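Local coordinates for protein L-ornithine N(5)-monooxygenase (Pseudomonas aeruginosa, PDB 3S5W) that uses FAD, NADPH and oxygen to hydroxylate the side-chain nitrogen of L-ornithine, the first step in making the hydroxamate siderophore pyoverdin, at residues Q196-L201 and E340-T345; L351-A356 and E364-V369; A411-G416 and G441-H446. One frame throughout, in Å; residues are numbered along the deposited sequence. Where two conformers were deposited one is given.

Contact 1. Residues Q196-L201 and E340-T345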
# COMPACT_ATOMS: atom_id res chain seq x y z
N GLN A 196 17.29 -3.81 9.59
CA GLN A 196 18.68 -3.41 9.32
C GLN A 196 19.60 -4.59 9.04
O GLN A 196 20.46 -4.51 8.16
CB GLN A 196 19.23 -2.47 10.40
CG GLN A 196 20.58 -1.79 9.98
CD GLN A 196 21.76 -2.76 10.09
OE1 GLN A 196 21.73 -3.68 10.91
NE2 GLN A 196 22.80 -2.55 9.27
N VAL A 197 19.41 -5.67 9.78
CA VAL A 197 20.23 -6.88 9.63
C VAL A 197 20.25 -7.43 8.18
O VAL A 197 21.16 -8.16 7.81
CB VAL A 197 19.87 -7.99 10.69
CG1 VAL A 197 18.46 -8.63 10.47
CG2 VAL A 197 20.96 -9.06 10.75
N PHE A 198 19.22 -7.11 7.40
CA PHE A 198 19.18 -7.62 6.03
C PHE A 198 19.68 -6.63 5.01
O PHE A 198 19.76 -6.98 3.84
CB PHE A 198 17.76 -8.08 5.66
CG PHE A 198 17.37 -9.32 6.37
CD1 PHE A 198 17.85 -10.55 5.93
CD2 PHE A 198 16.57 -9.26 7.49
CE1 PHE A 198 17.53 -11.70 6.58
CE2 PHE A 198 16.22 -10.41 8.16
CZ PHE A 198 16.71 -11.64 7.70
N ARG A 199 20.03 -5.40 5.42
CA ARG A 199 20.43 -4.35 4.46
C ARG A 199 21.70 -4.69 3.67
O ARG A 199 21.83 -4.35 2.46
CB ARG A 199 20.51 -2.98 5.15
CG ARG A 199 19.12 -2.48 5.53
CD ARG A 199 19.09 -1.32 6.47
NE ARG A 199 17.76 -1.19 7.08
CZ ARG A 199 17.41 -0.24 7.93
NH1 ARG A 199 18.28 0.70 8.30
NH2 ARG A 199 16.18 -0.23 8.42
N ALA A 200 22.63 -5.37 4.33
CA ALA A 200 23.90 -5.83 3.72
C ALA A 200 23.67 -6.87 2.63
O ALA A 200 24.55 -7.12 1.81
CB ALA A 200 24.82 -6.41 4.75
N LEU A 201 22.49 -7.48 2.63
CA LEU A 201 22.18 -8.54 1.68
C LEU A 201 21.38 -8.02 0.49
O LEU A 201 20.92 -8.84 -0.33
CB LEU A 201 21.47 -9.72 2.38
CG LEU A 201 22.34 -10.69 3.18
CD1 LEU A 201 21.56 -11.47 4.24
CD2 LEU A 201 23.02 -11.67 2.24
N GLU A 340 19.48 -12.08 14.55
CA GLU A 340 20.61 -11.27 15.09
C GLU A 340 21.73 -11.06 14.08
O GLU A 340 22.42 -10.07 14.15
CB GLU A 340 21.18 -11.93 16.35
CG GLU A 340 20.29 -11.78 17.54
CD GLU A 340 21.03 -11.99 18.87
OE1 GLU A 340 22.21 -12.44 18.89
OE2 GLU A 340 20.40 -11.69 19.88
N ARG A 341 21.87 -11.99 13.14
CA ARG A 341 22.87 -11.90 12.08
C ARG A 341 22.30 -12.60 10.84
O ARG A 341 21.61 -13.60 10.97
CB ARG A 341 24.19 -12.58 12.54
CG ARG A 341 25.34 -12.48 11.49
CD ARG A 341 26.63 -13.30 11.81
NE ARG A 341 26.41 -14.67 12.31
CZ ARG A 341 26.08 -15.74 11.58
NH1 ARG A 341 25.87 -15.64 10.28
NH2 ARG A 341 25.94 -16.92 12.17
N ALA A 342 22.58 -12.08 9.66
CA ALA A 342 22.21 -12.77 8.42
C ALA A 342 23.40 -12.72 7.48
O ALA A 342 23.91 -11.63 7.22
CB ALA A 342 20.99 -12.12 7.78
N THR A 343 23.86 -13.88 7.02
CA THR A 343 25.09 -13.96 6.26
C THR A 343 24.87 -14.78 4.99
O THR A 343 24.30 -15.87 5.06
CB THR A 343 26.25 -14.63 7.10
OG1 THR A 343 26.33 -14.00 8.39
CG2 THR A 343 27.61 -14.51 6.37
N ALA A 344 25.31 -14.26 3.84
CA ALA A 344 25.37 -15.03 2.60
C ALA A 344 26.48 -16.08 2.67
O ALA A 344 27.62 -15.74 3.01
CB ALA A 344 25.60 -14.10 1.39
N THR A 345 26.15 -17.33 2.37
CA THR A 345 27.14 -18.41 2.20
C THR A 345 26.86 -19.15 0.89
O THR A 345 25.78 -19.01 0.28
CB THR A 345 27.15 -19.45 3.39
OG1 THR A 345 25.98 -20.28 3.34
CG2 THR A 345 27.26 -18.78 4.78
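L201 reaches A342 and A344 with one methyl each. Starting from CB, which is directed at the strand, the chain forks at CG and its two arms settle on successive alanines of one strand face. CD1 stops 3.6 Å from CB of A342, and CD2 lies equally close, 3.6 Å, to CB of A344. The first torsion makes this possible: CG stands opposite the carbonyl carbon (chi1 -79°), which carries the fork out of the turn and over the strand.

A342 is shared. CE1 of F198 comes within 3.7 Å of its CB, approaching obliquely, so the methyl is touched on two adjacent sides, by the phenyl ring and by the leucine arm. Toward the N-terminal end of the strand, V197 meets mainly backbone. Its CG2, anti to the backbone N, sits 3.6 Å from N of A342 and 3.7 Å from CA of R341. Backbone hydrogen bonds from R199 N to Q196 O and from L201 N to F198 O turn the loop back on itself, and V197, F198 and L201 all reach the strand.

R341 and T343 project from the other face of the strand, where NH2 of R341 makes a salt bridge to E350.

The contact is apolar packing of the loop between strands 191-192 and 207-209 against 337-345, an outer strand of the three-stranded antiparallel sheet. F198 reaches deeper, touching L351 on the middle strand 348-355 and also V369 and L371 on strand 368-371 of the five-stranded parallel sheet.

Contact 2. Residues L351-A356 and E364-V369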
# COMPACT_ATOMS: atom_id res chain seq x y z
N LEU A 351 21.08 -17.68 9.14
CA LEU A 351 20.46 -16.75 10.07
C LEU A 351 20.81 -17.19 11.47
O LEU A 351 20.63 -18.37 11.79
CB LEU A 351 18.93 -16.76 9.93
CG LEU A 351 18.28 -16.33 8.61
CD1 LEU A 351 16.75 -16.23 8.79
CD2 LEU A 351 18.85 -15.01 8.09
N ALA A 352 21.29 -16.26 12.28
CA ALA A 352 21.51 -16.49 13.70
C ALA A 352 20.24 -16.00 14.41
O ALA A 352 19.90 -14.82 14.35
CB ALA A 352 22.77 -15.76 14.20
N LEU A 353 19.55 -16.95 15.03
CA LEU A 353 18.21 -16.74 15.57
C LEU A 353 18.18 -16.78 17.11
O LEU A 353 18.54 -17.80 17.73
CB LEU A 353 17.26 -17.77 14.99
CG LEU A 353 17.12 -17.82 13.46
CD1 LEU A 353 16.22 -19.01 13.12
CD2 LEU A 353 16.57 -16.54 12.88
N ARG A 354 17.77 -15.67 17.71
CA ARG A 354 17.71 -15.57 19.17
C ARG A 354 16.28 -15.85 19.61
O ARG A 354 15.37 -15.11 19.25
CB ARG A 354 18.14 -14.17 19.63
CG ARG A 354 18.12 -13.96 21.16
CD ARG A 354 19.28 -14.64 21.87
NE ARG A 354 20.56 -14.05 21.48
CZ ARG A 354 21.76 -14.53 21.83
NH1 ARG A 354 21.85 -15.63 22.57
NH2 ARG A 354 22.85 -13.91 21.42
N ASP A 355 16.10 -16.91 20.38
CA ASP A 355 14.80 -17.24 20.95
C ASP A 355 14.69 -16.54 22.31
O ASP A 355 15.38 -16.94 23.27
CB ASP A 355 14.72 -18.77 21.07
CG ASP A 355 13.38 -19.29 21.62
OD1 ASP A 355 12.66 -18.58 22.36
OD2 ASP A 355 13.06 -20.46 21.33
N ALA A 356 13.88 -15.47 22.42
CA ALA A 356 13.71 -14.74 23.72
C ALA A 356 13.11 -15.60 24.85
O ALA A 356 13.35 -15.32 26.03
CB ALA A 356 12.92 -13.43 23.55
N GLU A 364 20.45 -21.27 11.59
CA GLU A 364 19.76 -22.06 10.56
C GLU A 364 20.08 -21.49 9.18
O GLU A 364 20.14 -20.29 9.01
CB GLU A 364 18.23 -22.06 10.77
CG GLU A 364 17.74 -22.51 12.16
CD GLU A 364 17.88 -24.01 12.46
OE1 GLU A 364 17.79 -24.84 11.52
OE2 GLU A 364 18.07 -24.36 13.66
N THR A 365 20.23 -22.37 8.21
CA THR A 365 20.53 -21.95 6.84
C THR A 365 19.34 -22.19 5.91
O THR A 365 18.76 -23.29 5.90
CB THR A 365 21.80 -22.65 6.31
OG1 THR A 365 22.91 -22.27 7.14
CG2 THR A 365 22.13 -22.23 4.86
N TYR A 366 19.00 -21.16 5.12
CA TYR A 366 17.82 -21.15 4.26
C TYR A 366 18.22 -20.95 2.81
O TYR A 366 19.21 -20.27 2.53
CB TYR A 366 16.86 -20.03 4.70
CG TYR A 366 16.34 -20.28 6.10
CD1 TYR A 366 15.24 -21.12 6.34
CD2 TYR A 366 16.95 -19.69 7.19
CE1 TYR A 366 14.78 -21.36 7.64
CE2 TYR A 366 16.51 -19.92 8.48
CZ TYR A 366 15.43 -20.75 8.71
OH TYR A 366 15.02 -20.96 10.02
N ASP A 367 17.42 -21.50 1.92
CA ASP A 367 17.58 -21.35 0.49
C ASP A 367 17.08 -19.98 0.05
O ASP A 367 17.58 -19.41 -0.93
CB ASP A 367 16.82 -22.46 -0.24
CG ASP A 367 17.45 -23.84 -0.02
OD1 ASP A 367 16.85 -24.70 0.67
OD2 ASP A 367 18.55 -24.05 -0.53
N ALA A 368 16.10 -19.44 0.79
CA ALA A 368 15.53 -18.13 0.54
C ALA A 368 14.98 -17.52 1.83
O ALA A 368 14.65 -18.25 2.80
CB ALA A 368 14.42 -18.22 -0.55
N VAL A 369 14.96 -16.20 1.89
CA VAL A 369 14.39 -15.48 3.01
C VAL A 369 13.40 -14.43 2.47
O VAL A 369 13.78 -13.53 1.70
CB VAL A 369 15.46 -14.81 3.92
CG1 VAL A 369 14.81 -14.04 5.07
CG2 VAL A 369 16.52 -15.82 4.41
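The phenol ring of Y366 and the side chain of L351 cross at about a right angle, the leucine approaching the ring obliquely. CD1 of L351 lies 3.7 Å from CE2 of Y366, and CG of L351 is 3.9 Å from CD2 of Y366, so both the fork and a methyl of the leucine touch the CD2-CE2 side of the ring. At the far end of the ring, L353 comes from the opposite direction and brings CD1 to 3.9 Å from the Y366 hydroxyl OH. That hydroxyl has a polar partner in D256, to which it is hydrogen-bonded, so an anchored OH sits beside an aliphatic methyl.

The same L353 CD1 touches CG of E364, also at 3.9 Å. Of the glutamate side chain, CG does the touching: the chain bends about CB-CG (chi2 -72°) and leads the carboxylate off, where R334 offers a long, weak ion pair.

Beneath these side chains, L351 and E364 form an antiparallel hydrogen-bonded pair. L351 N donates to E364 O at 2.8 Å and almost straight (174°); E364 N returns a bond of 2.9 Å to L351 O. Past this pair 364-369 turns away, and V369 meets L351 CD1 only loosely with its CG2.

This is the hairpin of strands 348-355 and 361-366, with 337-345 on the other flank of 348-355. L351, L353 and Y366 face the five-stranded parallel sheet: all three touch I258 on strand 253-258, while L351 and Y366 also meet A231 on strand 228-233. Strand 368-371 itself belongs to that sheet.

Contact 3. Residues A411-G416 and G441-H446. With PO4 (phosphate ion), chain G.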
# COMPACT_ATOMS: atom_id res chain seq x y z
N ALA A 411 -0.11 24.61 -5.47
CA ALA A 411 -0.68 23.71 -4.46
C ALA A 411 -0.07 22.32 -4.64
O ALA A 411 -0.03 21.81 -5.77
CB ALA A 411 -2.21 23.67 -4.60
N ILE A 412 0.43 21.74 -3.55
CA ILE A 412 0.95 20.37 -3.55
C ILE A 412 0.15 19.54 -2.53
O ILE A 412 0.05 19.90 -1.36
CB ILE A 412 2.44 20.33 -3.17
CG1 ILE A 412 3.24 21.29 -4.11
CG2 ILE A 412 2.97 18.88 -3.21
CD1 ILE A 412 4.59 21.66 -3.59
N TYR A 413 -0.43 18.44 -3.00
CA TYR A 413 -1.20 17.53 -2.13
C TYR A 413 -0.47 16.20 -2.03
O TYR A 413 0.29 15.83 -2.93
CB TYR A 413 -2.60 17.33 -2.72
CG TYR A 413 -3.42 18.58 -2.86
CD1 TYR A 413 -3.30 19.41 -3.99
CD2 TYR A 413 -4.34 18.94 -1.88
CE1 TYR A 413 -4.07 20.58 -4.12
CE2 TYR A 413 -5.13 20.10 -2.02
CZ TYR A 413 -4.97 20.91 -3.15
OH TYR A 413 -5.74 22.06 -3.28
N ALA A 414 -0.68 15.47 -0.93
CA ALA A 414 -0.10 14.14 -0.78
C ALA A 414 -1.17 13.19 -0.23
O ALA A 414 -1.93 13.59 0.61
CB ALA A 414 1.10 14.18 0.13
N GLN A 415 -1.19 11.95 -0.72
CA GLN A 415 -2.18 10.97 -0.28
C GLN A 415 -1.45 9.77 0.29
O GLN A 415 -0.56 9.23 -0.38
CB GLN A 415 -3.05 10.53 -1.46
CG GLN A 415 -3.90 11.65 -2.04
CD GLN A 415 -5.08 11.11 -2.81
OE1 GLN A 415 -5.99 10.53 -2.23
NE2 GLN A 415 -5.07 11.29 -4.14
N GLY A 416 -1.83 9.38 1.51
CA GLY A 416 -1.32 8.17 2.16
C GLY A 416 -0.13 8.42 3.07
O GLY A 416 0.49 7.45 3.55
N GLY A 441 -12.13 19.17 -4.53
CA GLY A 441 -12.75 20.44 -4.09
C GLY A 441 -11.73 21.52 -3.78
O GLY A 441 -11.84 22.67 -4.25
N SER A 442 -10.74 21.17 -2.98
CA SER A 442 -9.68 22.09 -2.63
C SER A 442 -8.92 22.57 -3.89
O SER A 442 -8.61 23.76 -4.02
CB SER A 442 -8.71 21.42 -1.67
OG SER A 442 -7.59 22.24 -1.40
N LEU A 443 -8.62 21.64 -4.80
CA LEU A 443 -7.87 21.95 -6.02
C LEU A 443 -8.61 22.96 -6.88
O LEU A 443 -8.00 23.94 -7.32
CB LEU A 443 -7.57 20.69 -6.82
CG LEU A 443 -6.84 20.86 -8.16
CD1 LEU A 443 -5.46 21.49 -7.96
CD2 LEU A 443 -6.69 19.53 -8.87
N TYR A 444 -9.91 22.73 -7.11
CA TYR A 444 -10.73 23.69 -7.86
C TYR A 444 -10.77 25.05 -7.17
O TYR A 444 -10.66 26.07 -7.84
CB TYR A 444 -12.17 23.20 -8.09
CG TYR A 444 -12.36 22.38 -9.34
CD1 TYR A 444 -12.55 23.00 -10.59
CD2 TYR A 444 -12.36 20.99 -9.29
CE1 TYR A 444 -12.74 22.25 -11.74
CE2 TYR A 444 -12.54 20.23 -10.43
CZ TYR A 444 -12.73 20.86 -11.66
OH TYR A 444 -12.92 20.09 -12.78
N GLN A 445 -10.90 25.05 -5.85
CA GLN A 445 -10.88 26.29 -5.07
C GLN A 445 -9.55 27.03 -5.24
O GLN A 445 -9.54 28.25 -5.40
CB GLN A 445 -11.18 26.00 -3.59
CG GLN A 445 -11.24 27.22 -2.65
CD GLN A 445 -12.25 28.31 -3.08
OE1 GLN A 445 -13.37 28.00 -3.53
NE2 GLN A 445 -11.86 29.57 -2.94
N HIS A 446 -8.44 26.29 -5.22
CA HIS A 446 -7.12 26.89 -5.43
C HIS A 446 -6.93 27.44 -6.86
O HIS A 446 -6.38 28.53 -7.03
CB HIS A 446 -6.00 25.91 -5.10
CG HIS A 446 -4.65 26.36 -5.58
ND1 HIS A 446 -3.88 27.27 -4.89
CD2 HIS A 446 -3.95 26.05 -6.70
CE1 HIS A 446 -2.76 27.49 -5.55
NE2 HIS A 446 -2.78 26.76 -6.65
P PO4 G . -3.81 29.52 -2.15
O1 PO4 G . -4.77 28.42 -2.58
O2 PO4 G . -2.47 29.33 -2.84
O3 PO4 G . -4.41 30.85 -2.53
O4 PO4 G . -3.61 29.49 -0.65
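Here Y413 and A411 of a strand pack on S442, L443 and H446 of the C-terminal helix, a helix-on-sheet contact in the part of the fold that carries FAD. Strand 411-414 pairs in parallel with 183-186, and the 441-446 part of helix 432-447 runs almost antiparallel to strand 411-414 (174°), with the axes 10.1 Å apart.

Y413 spans the gap. Its OH donates to OG of S442 at 2.6 Å, and OG lies in the ring plane at the edge, 3.3 Å from CE2 of Y413. The serine's first torsion sets OG anti to the backbone N (chi1 174°), turned to the tyrosine. CD1 of L443 comes from out of the ring plane to 4.2 Å from CE1 of Y413. One turn on, the methyl of A411 sits over the H446 imidazole in a CH-pi contact, CB 3.6 Å from the ring centroid and nearly on its normal.

The edge of that same imidazole serves a phosphate, probably from the crystallisation liquor: ND1 of H446 donates to O1 at 2.7 Å, nearly straight. R401 NH1 binds the same ion.

Y413 OH, S442 OG and the D399 carboxylate form a chain of hydrogen bonds, with S442 OG accepting from Y413. As donor, H446 ND1 carries a hydrogen; the phosphate would tend to stabilise a charged imidazole, an effect probably offset in part by R401.

From the N terminus, the three contacts come strictly in series; none nests within or crosses another. Contact 1 closes first, over 138 intervening residues that include NADP(+)-binding residues such as R260, and brings the loop at 196-201 to strand 337-345. Contact 2 follows at once, a hairpin closure over seven residues. The two touch: E340 N is probably hydrogen-bonded to A352 O, E340 makes a salt bridge to R354, and L351 packs its CD2 on A342, so they share a patch that includes strands 337-345 and 348-355. Contact 3 spans 24 residues on the opposite side of the chain's centre, its centre 42 and 46 Å from theirs, and ties the C-terminal helix to the FAD-side sheet.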